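Local coordinates for ribose ABC transporter, substrate binding protein (Conexibacter woesei, PDB 4KQ9) that probably binds a sugar such as ribose in the periplasm and delivers it to an ABC transporter for uptake, at residues 30-35 and 253-258. The protein carries 1 engineered substitution. Sequence-based numbering, arbitrary orientation.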
ATOM      1  N   LYS A  30     -15.469  -8.667   2.614  1.00 19.89           N
ATOM      2  CA  LYS A  30     -16.820  -9.224   2.418  1.00 23.27           C
ATOM      3  C   LYS A  30     -16.833 -10.696   2.354  1.00 21.51           C
ATOM      4  O   LYS A  30     -17.623 -11.328   3.032  1.00 25.55           O
ATOM      5  CB  LYS A  30     -17.467  -8.672   1.139  1.00 27.72           C
ATOM      6  CG  LYS A  30     -18.038  -7.301   1.302  1.00 33.25           C
ATOM      7  CD  LYS A  30     -18.963  -6.924   0.136  1.00 43.15           C
ATOM      8  CE  LYS A  30     -18.270  -6.030  -0.887  1.00 50.17           C
ATOM      9  NZ  LYS A  30     -19.016  -6.045  -2.173  1.00 54.10           N
ATOM     10  N   ALA A  31     -15.921 -11.278   1.595  1.00 21.70           N
ATOM     11  CA  ALA A  31     -15.856 -12.684   1.485  1.00 23.49           C
ATOM     12  C   ALA A  31     -15.569 -13.335   2.848  1.00 23.98           C
ATOM     13  O   ALA A  31     -16.130 -14.409   3.216  1.00 21.49           O
ATOM     14  CB  ALA A  31     -14.800 -13.085   0.478  1.00 25.72           C
ATOM     15  N   GLN A  32     -14.636 -12.761   3.595  1.00 20.77           N
ATOM     16  CA  GLN A  32     -14.315 -13.432   4.870  1.00 19.87           C
ATOM     17  C   GLN A  32     -15.387 -13.230   5.924  1.00 16.27           C
ATOM     18  O   GLN A  32     -15.498 -14.041   6.818  1.00 17.10           O
ATOM     19  CB  GLN A  32     -12.962 -13.022   5.437  1.00 19.28           C
ATOM     20  CG  GLN A  32     -12.440 -13.929   6.589  1.00 19.16           C
ATOM     21  CD  GLN A  32     -12.216 -15.389   6.294  1.00 21.01           C
ATOM     22  OE1 GLN A  32     -12.209 -15.843   5.160  1.00 23.47           O
ATOM     23  NE2 GLN A  32     -12.006 -16.141   7.339  1.00 21.46           N
ATOM     24  N   ALA A  33     -16.059 -12.106   5.885  1.00 16.48           N
ATOM     25  CA  ALA A  33     -17.115 -11.821   6.792  1.00 17.56           C
ATOM     26  C   ALA A  33     -18.240 -12.867   6.712  1.00 21.53           C
ATOM     27  O   ALA A  33     -18.791 -13.300   7.739  1.00 21.28           O
ATOM     28  CB  ALA A  33     -17.623 -10.441   6.514  1.00 16.93           C
ATOM     29  N   THR A  34     -18.486 -13.338   5.480  1.00 21.42           N
ATOM     30  CA  THR A  34     -19.417 -14.401   5.239  1.00 23.75           C
ATOM     31  C   THR A  34     -18.957 -15.680   5.886  1.00 26.26           C
ATOM     32  O   THR A  34     -19.763 -16.351   6.518  1.00 22.68           O
ATOM     33  CB  THR A  34     -19.594 -14.587   3.710  1.00 22.95           C
ATOM     34  OG1 THR A  34     -20.227 -13.391   3.208  1.00 22.51           O
ATOM     35  CG2 THR A  34     -20.360 -15.859   3.373  1.00 28.01           C
ATOM     36  N   VAL A  35     -17.672 -16.000   5.742  1.00 22.63           N
ATOM     37  CA  VAL A  35     -17.137 -17.195   6.313  1.00 24.87           C
ATOM     38  C   VAL A  35     -17.238 -17.226   7.829  1.00 25.63           C
ATOM     39  O   VAL A  35     -17.540 -18.256   8.432  1.00 26.24           O
ATOM     40  CB  VAL A  35     -15.660 -17.329   5.912  1.00 25.38           C
ATOM     41  CG1 VAL A  35     -15.011 -18.433   6.712  1.00 28.23           C
ATOM     42  CG2 VAL A  35     -15.560 -17.622   4.401  1.00 27.14           C
ATOM     43  N   ILE A 253      -7.732 -10.553   6.429  1.00 12.84           N
ATOM     44  CA  ILE A 253      -6.998 -10.578   7.668  1.00 12.30           C
ATOM     45  C   ILE A 253      -7.657  -9.659   8.677  1.00 12.11           C
ATOM     46  O   ILE A 253      -7.815 -10.048   9.862  1.00 12.13           O
ATOM     47  CB  ILE A 253      -5.502 -10.200   7.443  1.00 12.59           C
ATOM     48  CG1 ILE A 253      -4.747 -11.349   6.804  1.00 13.98           C
ATOM     49  CG2 ILE A 253      -4.798  -9.879   8.752  1.00 13.35           C
ATOM     50  CD1 ILE A 253      -3.356 -10.932   6.291  1.00 14.18           C
ATOM     51  N   ALA A 254      -8.031  -8.455   8.279  1.00 11.59           N
ATOM     52  CA  ALA A 254      -8.705  -7.549   9.199  1.00 12.63           C
ATOM     53  C   ALA A 254      -9.986  -8.157   9.776  1.00 13.71           C
ATOM     54  O   ALA A 254     -10.242  -8.046  10.999  1.00 13.13           O
ATOM     55  CB  ALA A 254      -9.018  -6.208   8.536  1.00 13.15           C
ATOM     56  N   ILE A 255     -10.747  -8.830   8.935  1.00 15.08           N
ATOM     57  CA  ILE A 255     -11.969  -9.499   9.383  1.00 14.71           C
ATOM     58  C   ILE A 255     -11.614 -10.638  10.361  1.00 15.71           C
ATOM     59  O   ILE A 255     -12.227 -10.768  11.338  1.00 15.23           O
ATOM     60  CB  ILE A 255     -12.840 -10.061   8.228  1.00 15.25           C
ATOM     61  CG1 ILE A 255     -13.556  -8.966   7.465  1.00 17.16           C
ATOM     62  CG2 ILE A 255     -13.916 -11.023   8.733  1.00 15.30           C
ATOM     63  CD1 ILE A 255     -14.360  -8.055   8.342  1.00 18.68           C
ATOM     64  N   ASP A 256     -10.658 -11.467  10.018  1.00 14.03           N
ATOM     65  CA  ASP A 256     -10.238 -12.533  10.897  1.00 15.55           C
ATOM     66  C   ASP A 256      -9.751 -12.022  12.278  1.00 15.29           C
ATOM     67  O   ASP A 256     -10.068 -12.577  13.250  1.00 14.60           O
ATOM     68  CB  ASP A 256      -9.228 -13.424  10.263  1.00 16.21           C
ATOM     69  CG  ASP A 256      -9.865 -14.543   9.433  1.00 19.17           C
ATOM     70  OD1 ASP A 256     -11.042 -14.917   9.643  1.00 21.40           O
ATOM     71  OD2 ASP A 256      -9.168 -15.005   8.569  1.00 19.61           O
ATOM     72  N   VAL A 257      -8.975 -10.961  12.285  1.00 14.19           N
ATOM     73  CA  VAL A 257      -8.563 -10.334  13.514  1.00 14.60           C
ATOM     74  C   VAL A 257      -9.771  -9.885  14.355  1.00 15.47           C
ATOM     75  O   VAL A 257      -9.898 -10.207  15.484  1.00 14.81           O
ATOM     76  CB  VAL A 257      -7.591  -9.190  13.235  1.00 13.72           C
ATOM     77  CG1 VAL A 257      -7.265  -8.475  14.502  1.00 14.40           C
ATOM     78  CG2 VAL A 257      -6.333  -9.759  12.626  1.00 14.34           C
HETATM   79  N   MSE A 258     -10.649  -9.148  13.757  1.00 14.26           N
HETATM   80  CA  MSE A 258     -11.826  -8.716  14.449  1.00 15.56           C
HETATM   81  C   MSE A 258     -12.673  -9.869  14.885  1.00 16.55           C
HETATM   82  O   MSE A 258     -13.094  -9.893  16.048  1.00 16.63           O
HETATM   83  CB  MSE A 258     -12.658  -7.788  13.579  1.00 17.80           C
HETATM   84  CG  MSE A 258     -13.941  -7.300  14.239  1.00 19.60           C
HETATM   85 SE   MSE A 258     -13.484  -6.024  15.691  0.80 29.49          SE
HETATM   86  CE  MSE A 258     -13.096  -4.489  14.599  1.00 21.58           C
TER
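I255 lays its CG2 methyl over the backbone where Q32 runs into A33, 3.7 Å from A33 N and 3.9 Å from Q32 C. The CB of I255 points at helix 20-35 and sits alongside CB of Q32, and CG2, anti to the backbone N, carries on to the A33 backbone. A33 adds its own methyl at the edge of the same patch, CB to CG2 of I255 at 4.4 Å. Helix 20-35 and helix 247-264 run roughly parallel, crossing at -31° with their segment axes 8.6 Å apart, close enough to bring the CA atoms of A33 and I255 to 6.2 Å. Both helices pack side by side against the six-stranded parallel sheet of one lobe of the two-lobed periplasmic binding protein fold; beneath them I255 and A33 rest on F40 of strand 39-45, and I255 also reaches I68 of strand 66-69. Further from the sheet the contact turns polar. The chain of Q32 leaves anti to its N (chi1 -167°) and bends at chi2, bringing NE2 to OD1 of D256 at 2.8 Å. In this hydrogen bond, bent to 147°, NE2 comes in on the syn side but tilted out of the carboxylate plane, OD1 is also off the amide plane, and the two planes are nearly perpendicular. OD1 also takes a salt bridge from R36, just past the end of helix 20-35, so an amide and a guanidinium share one oxygen. A leucine in place of Q32 would probably cost OD1 of D256 its amide donor, leaving the salt bridge to R36 and an apolar chain facing the carboxylate.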